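Nitrate regulatory protein (Klebsiella oxytoca, PDB 4AKK) responds to nitrate and nitrite by binding the nasF operon leader RNA at its factor-independent terminator, so that transcription continues into the nasFEDCBA operon. Local coordinates at residues G64-L69 with L167-Q172; T107-A112 with W133-L138; Y190-G195 with R294-L299. All coordinates share one frame; numbering follows the deposited sequence.

Interaction 1 (G64-L69 with L167-Q172); sequences GQISAL and LNIVPQ
Ile66 faces the start of 167-172 across 7.2 Å, measured from its CA to the CA of Leu167, the closest pair of CA atoms across the two segments. The segment 64-69 is regular helix from the body of helix 56-85, with Ala68 N bonded to Gly64 O and Leu69 N to Gln65 O. Opposite it the chain passes from helix 152-167 into the short helix 169-173, which is only weakly bonded; Val170 N reaches back to Leu167 O at 3.0 Å, a bond spanning three residues. At this join Ile169 and Val170 both direct their side chains toward helix 56-85.

Ile66 answers both with different branches. Its CG1 stands anti to its own carbonyl carbon (chi1 -76°), and the extended end carries CD1 onto Ile169, where it lies 3.7 Å from Ile169 CG2 and 3.9 Å from Ile169 CB. The two isoleucine chains run at a slant to each other, with the Ile66 methyl against the branch point of Ile169. The other branch, Ile66 CG2, meets Val170 CG2 at 4.0 Å as the two side chains pass in opposite directions.

Both segments belong to the NIT domain, the nitrate-sensing part of the protein and an all-helical bundle; here a long helix of that bundle packs on the junction between two others. All three touching residues are buried, and the contact is made entirely of methyl and methine groups. Helix 92-117 adds Phe109 against Ile66, helix 122-134 brings Ala131 against Ile169, and Met186 of helix 180-212 packs on Val170. Ser67, the next residue along helix 56-85, turns its hydroxyl to helix 277-312 instead.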
loop_
_atom_site.group_PDB
_atom_site.type_symbol
_atom_site.label_atom_id
_atom_site.label_comp_id
_atom_site.label_asym_id
_atom_site.label_seq_id
_atom_site.Cartn_x
_atom_site.Cartn_y
_atom_site.Cartn_z
ATOM N N GLY A 64 21.933 1.189 -10.310
ATOM C CA GLY A 64 22.730 2.318 -10.739
ATOM C C GLY A 64 22.699 2.554 -12.238
ATOM O O GLY A 64 22.630 3.698 -12.682
ATOM N N GLN A 65 22.765 1.475 -13.016
ATOM C CA GLN A 65 22.666 1.568 -14.470
ATOM C C GLN A 65 21.273 1.998 -14.936
ATOM O O GLN A 65 21.140 2.691 -15.942
ATOM C CB GLN A 65 23.068 0.250 -15.139
ATOM C CG GLN A 65 24.552 -0.090 -14.955
ATOM C CD GLN A 65 25.477 1.075 -15.330
ATOM O OE1 GLN A 65 25.186 1.717 -16.449
ATOM N NE2 GLN A 65 26.426 1.395 -14.614
ATOM N N ILE A 66 20.241 1.594 -14.208
ATOM C CA ILE A 66 18.885 2.023 -14.544
ATOM C C ILE A 66 18.786 3.525 -14.328
ATOM O O ILE A 66 18.296 4.259 -15.188
ATOM C CB ILE A 66 17.827 1.282 -13.705
ATOM C CG1 ILE A 66 17.645 -0.142 -14.242
ATOM C CG2 ILE A 66 16.497 2.054 -13.708
ATOM C CD1 ILE A 66 17.007 -1.092 -13.264
ATOM N N SER A 67 19.286 3.975 -13.181
ATOM C CA SER A 67 19.302 5.389 -12.855
ATOM C C SER A 67 19.999 6.225 -13.924
ATOM O O SER A 67 19.516 7.296 -14.299
ATOM C CB SER A 67 19.998 5.611 -11.521
ATOM O OG SER A 67 20.122 6.996 -11.253
ATOM N N ALA A 68 21.142 5.741 -14.399
ATOM C CA ALA A 68 21.931 6.484 -15.376
ATOM C C ALA A 68 21.234 6.528 -16.729
ATOM O O ALA A 68 21.204 7.566 -17.389
ATOM C CB ALA A 68 23.325 5.873 -15.517
ATOM N N LEU A 69 20.689 5.390 -17.145
ATOM C CA LEU A 69 19.952 5.322 -18.399
ATOM C C LEU A 69 18.735 6.253 -18.358
ATOM O O LEU A 69 18.467 6.976 -19.306
ATOM C CB LEU A 69 19.513 3.883 -18.681
ATOM C CG LEU A 69 18.665 3.646 -19.934
ATOM C CD1 LEU A 69 19.395 4.114 -21.178
ATOM C CD2 LEU A 69 18.281 2.179 -20.057
ATOM N N LEU A 167 12.037 2.438 -14.555
ATOM C CA LEU A 167 11.881 2.737 -13.138
ATOM C C LEU A 167 11.128 1.656 -12.370
ATOM O O LEU A 167 11.449 1.388 -11.216
ATOM C CB LEU A 167 11.169 4.081 -12.949
ATOM C CG LEU A 167 11.976 5.330 -13.295
ATOM C CD1 LEU A 167 11.174 6.587 -12.987
ATOM C CD2 LEU A 167 13.296 5.344 -12.545
ATOM N N ASN A 168 10.132 1.043 -13.011
ATOM C CA ASN A 168 9.344 -0.016 -12.389
ATOM C C ASN A 168 10.174 -1.259 -12.097
ATOM O O ASN A 168 9.749 -2.131 -11.345
ATOM C CB ASN A 168 8.126 -0.412 -13.253
ATOM C CG ASN A 168 7.061 0.678 -13.324
ATOM O OD1 ASN A 168 7.061 1.616 -12.533
ATOM N ND2 ASN A 168 6.147 0.550 -14.287
ATOM N N ILE A 169 11.354 -1.362 -12.693
ATOM C CA ILE A 169 12.211 -2.488 -12.350
ATOM C C ILE A 169 12.703 -2.364 -10.906
ATOM O O ILE A 169 12.825 -3.357 -10.204
ATOM C CB ILE A 169 13.426 -2.606 -13.275
ATOM C CG1 ILE A 169 12.990 -2.898 -14.716
ATOM C CG2 ILE A 169 14.381 -3.680 -12.739
ATOM C CD1 ILE A 169 14.123 -2.813 -15.725
ATOM N N VAL A 170 12.963 -1.137 -10.469
ATOM C CA VAL A 170 13.655 -0.896 -9.196
ATOM C C VAL A 170 12.971 -1.447 -7.938
ATOM O O VAL A 170 13.602 -2.170 -7.168
ATOM C CB VAL A 170 13.986 0.596 -8.999
ATOM C CG1 VAL A 170 14.662 0.815 -7.653
ATOM C CG2 VAL A 170 14.882 1.089 -10.124
ATOM N N PRO A 171 11.691 -1.103 -7.719
ATOM C CA PRO A 171 10.977 -1.632 -6.551
ATOM C C PRO A 171 10.890 -3.154 -6.592
ATOM O O PRO A 171 10.881 -3.818 -5.558
ATOM C CB PRO A 171 9.568 -1.034 -6.692
ATOM C CG PRO A 171 9.717 0.117 -7.649
ATOM C CD PRO A 171 10.819 -0.278 -8.575
ATOM N N GLN A 172 10.814 -3.705 -7.792
ATOM C CA GLN A 172 10.748 -5.149 -7.942
ATOM C C GLN A 172 12.059 -5.775 -7.489
ATOM O O GLN A 172 12.090 -6.911 -7.024
ATOM C CB GLN A 172 10.485 -5.524 -9.399
ATOM C CG GLN A 172 9.935 -6.920 -9.539
ATOM C CD GLN A 172 8.542 -7.006 -8.992
ATOM O OE1 GLN A 172 7.685 -6.189 -9.338
ATOM N NE2 GLN A 172 8.298 -7.987 -8.126
#

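Interaction 2 (T107-A112 with W133-L138); sequences TRFYAA and WYLPQL
Within the helical NIT domain, helix 92-117 packs here against residues 133-138, which link helix 122-134 to helix 138-147. Leu135 points toward two consecutive aromatic residues, Phe109 and Tyr110. Its CD1 serves both: it lies 3.7 Å from Phe109 CE2 and 4.0 Å from Tyr110 CZ, in each case oblique to the ring. Tyr110 has CG anti to its carbonyl carbon (chi1 -77°), and although its side chain does not start out toward Leu135, the length of the ring brings the hydroxyl there, with Tyr110 OH 3.4 Å from Leu135 CB. The leucine and the tyrosine approach from opposing directions, whereas Phe109 and Leu135 cross at a slant.

Phe109 continues to Leu69 of helix 56-85 and Leu166 of helix 152-167, and Leu135 also rests on Leu106 and on Ile162 of helix 152-167. The contact is therefore graded: Phe109 and Leu135 are buried among hydrocarbon, while Tyr110 is partly exposed, where it also packs on Glu37 of the second subunit. Tyr110 OH gains no hydrogen bond from 133-138; with Leu135 CD1 set against both rings, the contact is held by van der Waals packing and burial of apolar surface.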
loop_
_atom_site.group_PDB
_atom_site.type_symbol
_atom_site.label_atom_id
_atom_site.label_comp_id
_atom_site.label_asym_id
_atom_site.label_seq_id
_atom_site.Cartn_x
_atom_site.Cartn_y
_atom_site.Cartn_z
ATOM N N THR A 107 24.019 0.042 -23.514
ATOM C CA THR A 107 25.033 -0.997 -23.493
ATOM C C THR A 107 25.354 -1.429 -22.069
ATOM O O THR A 107 25.374 -2.618 -21.765
ATOM C CB THR A 107 26.323 -0.489 -24.152
ATOM O OG1 THR A 107 26.029 -0.087 -25.493
ATOM C CG2 THR A 107 27.401 -1.573 -24.158
ATOM N N ARG A 108 25.619 -0.456 -21.202
ATOM C CA ARG A 108 25.916 -0.746 -19.808
ATOM C C ARG A 108 24.713 -1.384 -19.103
ATOM O O ARG A 108 24.877 -2.275 -18.271
ATOM C CB ARG A 108 26.323 0.527 -19.075
ATOM C CG ARG A 108 27.671 1.125 -19.510
ATOM C CD ARG A 108 27.822 2.541 -18.959
ATOM N NE ARG A 108 29.204 3.012 -18.952
ATOM C CZ ARG A 108 30.003 2.957 -17.887
ATOM N NH1 ARG A 108 29.557 2.447 -16.743
ATOM N NH2 ARG A 108 31.249 3.409 -17.964
ATOM N N PHE A 109 23.512 -0.918 -19.434
ATOM C CA PHE A 109 22.276 -1.457 -18.855
ATOM C C PHE A 109 22.089 -2.917 -19.247
ATOM O O PHE A 109 21.778 -3.767 -18.402
ATOM C CB PHE A 109 21.069 -0.631 -19.316
ATOM C CG PHE A 109 19.728 -1.264 -19.010
ATOM C CD1 PHE A 109 19.247 -1.326 -17.702
ATOM C CD2 PHE A 109 18.937 -1.769 -20.029
ATOM C CE1 PHE A 109 18.009 -1.895 -17.419
ATOM C CE2 PHE A 109 17.691 -2.350 -19.757
ATOM C CZ PHE A 109 17.227 -2.409 -18.451
ATOM N N TYR A 110 22.266 -3.197 -20.537
ATOM C CA TYR A 110 22.109 -4.552 -21.065
ATOM C C TYR A 110 23.148 -5.487 -20.438
ATOM O O TYR A 110 22.871 -6.662 -20.185
ATOM C CB TYR A 110 22.223 -4.560 -22.595
ATOM C CG TYR A 110 20.981 -4.073 -23.336
ATOM C CD1 TYR A 110 19.715 -4.469 -22.941
ATOM C CD2 TYR A 110 21.085 -3.236 -24.443
ATOM C CE1 TYR A 110 18.585 -4.039 -23.610
ATOM C CE2 TYR A 110 19.956 -2.800 -25.124
ATOM C CZ TYR A 110 18.710 -3.208 -24.700
ATOM O OH TYR A 110 17.577 -2.791 -25.359
ATOM N N ALA A 111 24.341 -4.953 -20.180
ATOM C CA ALA A 111 25.399 -5.713 -19.521
ATOM C C ALA A 111 25.014 -6.046 -18.080
ATOM O O ALA A 111 25.142 -7.195 -17.642
ATOM C CB ALA A 111 26.709 -4.941 -19.556
ATOM N N ALA A 112 24.541 -5.041 -17.345
ATOM C CA ALA A 112 24.125 -5.243 -15.959
ATOM C C ALA A 112 22.965 -6.238 -15.839
ATOM O O ALA A 112 22.724 -6.779 -14.761
ATOM C CB ALA A 112 23.769 -3.919 -15.301
ATOM N N TRP A 133 11.249 -4.378 -23.911
ATOM C CA TRP A 133 10.360 -4.420 -25.073
ATOM C C TRP A 133 10.276 -3.066 -25.770
ATOM O O TRP A 133 10.267 -2.993 -26.997
ATOM C CB TRP A 133 8.964 -4.892 -24.658
ATOM C CG TRP A 133 7.924 -4.789 -25.735
ATOM C CD1 TRP A 133 7.279 -3.658 -26.146
ATOM C CD2 TRP A 133 7.390 -5.860 -26.521
ATOM N NE1 TRP A 133 6.387 -3.956 -27.146
ATOM C CE2 TRP A 133 6.434 -5.303 -27.394
ATOM C CE3 TRP A 133 7.630 -7.238 -26.574
ATOM C CZ2 TRP A 133 5.720 -6.074 -28.309
ATOM C CZ3 TRP A 133 6.919 -8.001 -27.485
ATOM C CH2 TRP A 133 5.976 -7.418 -28.340
ATOM N N TYR A 134 10.236 -1.997 -24.986
ATOM C CA TYR A 134 10.125 -0.645 -25.533
ATOM C C TYR A 134 11.443 -0.038 -25.995
ATOM O O TYR A 134 11.444 0.859 -26.830
ATOM C CB TYR A 134 9.495 0.295 -24.504
ATOM C CG TYR A 134 8.024 0.056 -24.300
ATOM C CD1 TYR A 134 7.086 0.626 -25.150
ATOM C CD2 TYR A 134 7.574 -0.743 -23.262
ATOM C CE1 TYR A 134 5.734 0.397 -24.970
ATOM C CE2 TYR A 134 6.231 -0.974 -23.074
ATOM C CZ TYR A 134 5.314 -0.403 -23.929
ATOM O OH TYR A 134 3.973 -0.637 -23.732
ATOM N N LEU A 135 12.561 -0.498 -25.444
ATOM C CA LEU A 135 13.850 0.110 -25.758
ATOM C C LEU A 135 14.184 0.190 -27.255
ATOM O O LEU A 135 14.661 1.221 -27.719
ATOM C CB LEU A 135 14.981 -0.555 -24.968
ATOM C CG LEU A 135 14.966 -0.184 -23.484
ATOM C CD1 LEU A 135 16.055 -0.914 -22.711
ATOM C CD2 LEU A 135 15.095 1.324 -23.302
ATOM N N PRO A 136 13.932 -0.891 -28.018
ATOM C CA PRO A 136 14.270 -0.858 -29.447
ATOM C C PRO A 136 13.427 0.128 -30.255
ATOM O O PRO A 136 13.690 0.325 -31.438
ATOM C CB PRO A 136 13.969 -2.287 -29.916
ATOM C CG PRO A 136 13.954 -3.115 -28.678
ATOM C CD PRO A 136 13.441 -2.214 -27.602
ATOM N N GLN A 137 12.426 0.736 -29.636
ATOM C CA GLN A 137 11.575 1.679 -30.352
ATOM C C GLN A 137 12.194 3.069 -30.387
ATOM O O GLN A 137 11.696 3.964 -31.063
ATOM C CB GLN A 137 10.181 1.728 -29.732
ATOM C CG GLN A 137 9.549 0.363 -29.573
ATOM C CD GLN A 137 8.049 0.432 -29.380
ATOM O OE1 GLN A 137 7.503 1.467 -28.984
ATOM N NE2 GLN A 137 7.370 -0.676 -29.655
ATOM N N LEU A 138 13.297 3.241 -29.669
ATOM C CA LEU A 138 14.009 4.510 -29.675
ATOM C C LEU A 138 14.442 4.963 -31.064
ATOM O O LEU A 138 14.392 6.150 -31.369
ATOM C CB LEU A 138 15.216 4.453 -28.748
ATOM C CG LEU A 138 14.883 4.661 -27.278
ATOM C CD1 LEU A 138 16.111 4.418 -26.420
ATOM C CD2 LEU A 138 14.322 6.062 -27.062
#

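Interaction 3 (Y190-G195 with R294-L299); sequences YSFMQG and RGVEEL
Phe192 and Glu297 both have CG anti to the backbone N (chi1 -172° and 178°), and these torsions bring the phenyl ring and the carboxylate into the space between two nearly antiparallel helices, whose axes approach to 10.6 Å at an angle of 161°. The ring lies against the base of Glu297 and the Val296 side chain: Phe192 CE1 lies 3.6 Å from Glu297 CB, and Phe192 CE2 is 3.8 Å from Val296 CG1. Both partners stand oblique to the ring, and the valine side chain crosses that of Phe192 at about a right angle.

Beyond CG the Glu297 chain is extended, carrying its carboxylate across Met193 at about a right angle. Glu297 OE2 comes 3.0 Å from Met193 CG, shorter than an ordinary carbon-oxygen contact, so its exact length is doubtful. This buried carboxylate is tied down on both oxygens. Arg294 NH1 donates to Glu297 OE1 at 2.8 Å, lying almost perpendicularly above the carboxylate plane while the oxygen stays in the guanidinium plane; Glu297 OE2 hydrogen-bonds with Ser67. Arg294 NE also pairs with Glu298 OE2 at 3.4 Å, completing a salt-bridge network along one helix that would favour a charged Glu297.

Helices 180-212 and 277-312 thus meet beside helix 56-85, which supplies Ser67 and packs Ile66 on Met193, while helix 217-240 sets Phe237 edge-to-face with Phe192 and helix 243-252 places Leu248 on Val296.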
loop_
_atom_site.group_PDB
_atom_site.type_symbol
_atom_site.label_atom_id
_atom_site.label_comp_id
_atom_site.label_asym_id
_atom_site.label_seq_id
_atom_site.Cartn_x
_atom_site.Cartn_y
_atom_site.Cartn_z
ATOM N N TYR A 190 14.583 4.836 -5.115
ATOM C CA TYR A 190 13.443 4.778 -6.023
ATOM C C TYR A 190 12.542 5.990 -5.807
ATOM O O TYR A 190 12.093 6.616 -6.763
ATOM C CB TYR A 190 12.636 3.489 -5.814
ATOM C CG TYR A 190 11.316 3.503 -6.539
ATOM C CD1 TYR A 190 11.269 3.475 -7.926
ATOM C CD2 TYR A 190 10.118 3.562 -5.843
ATOM C CE1 TYR A 190 10.073 3.500 -8.601
ATOM C CE2 TYR A 190 8.909 3.591 -6.513
ATOM C CZ TYR A 190 8.897 3.562 -7.896
ATOM O OH TYR A 190 7.707 3.589 -8.577
ATOM N N SER A 191 12.269 6.307 -4.544
ATOM C CA SER A 191 11.442 7.468 -4.238
ATOM C C SER A 191 12.053 8.698 -4.879
ATOM O O SER A 191 11.359 9.490 -5.502
ATOM C CB SER A 191 11.326 7.695 -2.734
ATOM O OG SER A 191 10.781 6.562 -2.089
ATOM N N PHE A 192 13.360 8.860 -4.705
ATOM C CA PHE A 192 14.051 10.018 -5.234
ATOM C C PHE A 192 14.014 10.019 -6.766
ATOM O O PHE A 192 13.745 11.046 -7.386
ATOM C CB PHE A 192 15.500 10.041 -4.728
ATOM C CG PHE A 192 16.236 11.299 -5.063
ATOM C CD1 PHE A 192 16.839 11.455 -6.302
ATOM C CD2 PHE A 192 16.322 12.334 -4.141
ATOM C CE1 PHE A 192 17.518 12.617 -6.615
ATOM C CE2 PHE A 192 16.999 13.498 -4.451
ATOM C CZ PHE A 192 17.596 13.640 -5.687
ATOM N N MET A 193 14.300 8.866 -7.369
ATOM C CA MET A 193 14.327 8.746 -8.819
ATOM C C MET A 193 12.959 9.124 -9.382
ATOM O O MET A 193 12.848 9.775 -10.426
ATOM C CB MET A 193 14.685 7.306 -9.246
ATOM C CG MET A 193 16.182 6.947 -9.187
ATOM S SD MET A 193 16.539 5.181 -9.469
ATOM C CE MET A 193 16.295 5.079 -11.226
ATOM N N GLN A 194 11.916 8.704 -8.678
ATOM C CA GLN A 194 10.550 8.933 -9.118
ATOM C C GLN A 194 10.154 10.410 -8.990
ATOM O O GLN A 194 9.512 10.961 -9.878
ATOM C CB GLN A 194 9.583 8.036 -8.332
ATOM C CG GLN A 194 8.183 7.996 -8.912
ATOM C CD GLN A 194 8.152 7.495 -10.344
ATOM O OE1 GLN A 194 7.901 8.263 -11.279
ATOM N NE2 GLN A 194 8.417 6.207 -10.528
ATOM N N GLY A 195 10.550 11.054 -7.899
ATOM C CA GLY A 195 10.304 12.476 -7.760
ATOM C C GLY A 195 10.986 13.265 -8.874
ATOM O O GLY A 195 10.437 14.240 -9.399
ATOM N N ARG A 294 20.340 15.312 -9.889
ATOM C CA ARG A 294 21.212 14.245 -10.383
ATOM C C ARG A 294 22.454 14.092 -9.498
ATOM O O ARG A 294 22.867 12.978 -9.185
ATOM C CB ARG A 294 21.613 14.497 -11.846
ATOM C CG ARG A 294 22.563 13.440 -12.427
ATOM C CD ARG A 294 21.984 12.029 -12.305
ATOM N NE ARG A 294 22.894 10.988 -12.796
ATOM C CZ ARG A 294 22.683 9.682 -12.647
ATOM N NH1 ARG A 294 21.582 9.261 -12.043
ATOM N NH2 ARG A 294 23.560 8.793 -13.110
ATOM N N GLY A 295 23.036 15.213 -9.082
ATOM C CA GLY A 295 24.198 15.187 -8.204
ATOM C C GLY A 295 23.918 14.379 -6.954
ATOM O O GLY A 295 24.684 13.487 -6.582
ATOM N N VAL A 296 22.794 14.672 -6.312
ATOM C CA VAL A 296 22.404 13.939 -5.125
ATOM C C VAL A 296 22.124 12.467 -5.429
ATOM O O VAL A 296 22.510 11.582 -4.664
ATOM C CB VAL A 296 21.179 14.572 -4.450
ATOM C CG1 VAL A 296 20.677 13.669 -3.368
ATOM C CG2 VAL A 296 21.536 15.936 -3.875
ATOM N N GLU A 297 21.458 12.206 -6.548
ATOM C CA GLU A 297 21.110 10.843 -6.917
ATOM C C GLU A 297 22.363 9.982 -7.115
ATOM O O GLU A 297 22.385 8.799 -6.758
ATOM C CB GLU A 297 20.264 10.860 -8.197
ATOM C CG GLU A 297 19.872 9.498 -8.724
ATOM C CD GLU A 297 19.162 9.585 -10.079
ATOM O OE1 GLU A 297 19.382 10.570 -10.831
ATOM O OE2 GLU A 297 18.386 8.659 -10.391
ATOM N N GLU A 298 23.401 10.573 -7.700
ATOM C CA GLU A 298 24.664 9.862 -7.884
ATOM C C GLU A 298 25.284 9.497 -6.532
ATOM O O GLU A 298 25.913 8.445 -6.390
ATOM C CB GLU A 298 25.638 10.692 -8.729
ATOM C CG GLU A 298 25.154 10.907 -10.156
ATOM C CD GLU A 298 26.147 11.662 -11.016
ATOM O OE1 GLU A 298 26.822 12.574 -10.493
ATOM O OE2 GLU A 298 26.244 11.348 -12.222
ATOM N N LEU A 299 25.087 10.352 -5.534
ATOM C CA LEU A 299 25.613 10.075 -4.206
ATOM C C LEU A 299 24.884 8.884 -3.600
ATOM O O LEU A 299 25.491 8.021 -2.953
ATOM C CB LEU A 299 25.468 11.290 -3.286
ATOM C CG LEU A 299 25.654 10.959 -1.793
ATOM C CD1 LEU A 299 27.109 10.624 -1.462
ATOM C CD2 LEU A 299 25.147 12.070 -0.878
#

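All three contacts lie in the NIT domain, and helix 56-85 connects them, touching helix 92-117 on one side and the 190-195/294-299 pair on the other. Interactions 1 and 2 have centres 12 Å apart; along the chain, both segments of interaction 2 fall between those of interaction 1. Interaction 3 comes later in sequence, its centre 11 Å from that of interaction 1, which it also meets through Leu167 on Met193. Interactions 2 and 3, 21 Å apart between centres, do not touch. The three contacts therefore form one connected region of packing in the sensor domain, from apolar contacts near the second subunit to a polar cluster around the buried Glu297 close to the chain's centre.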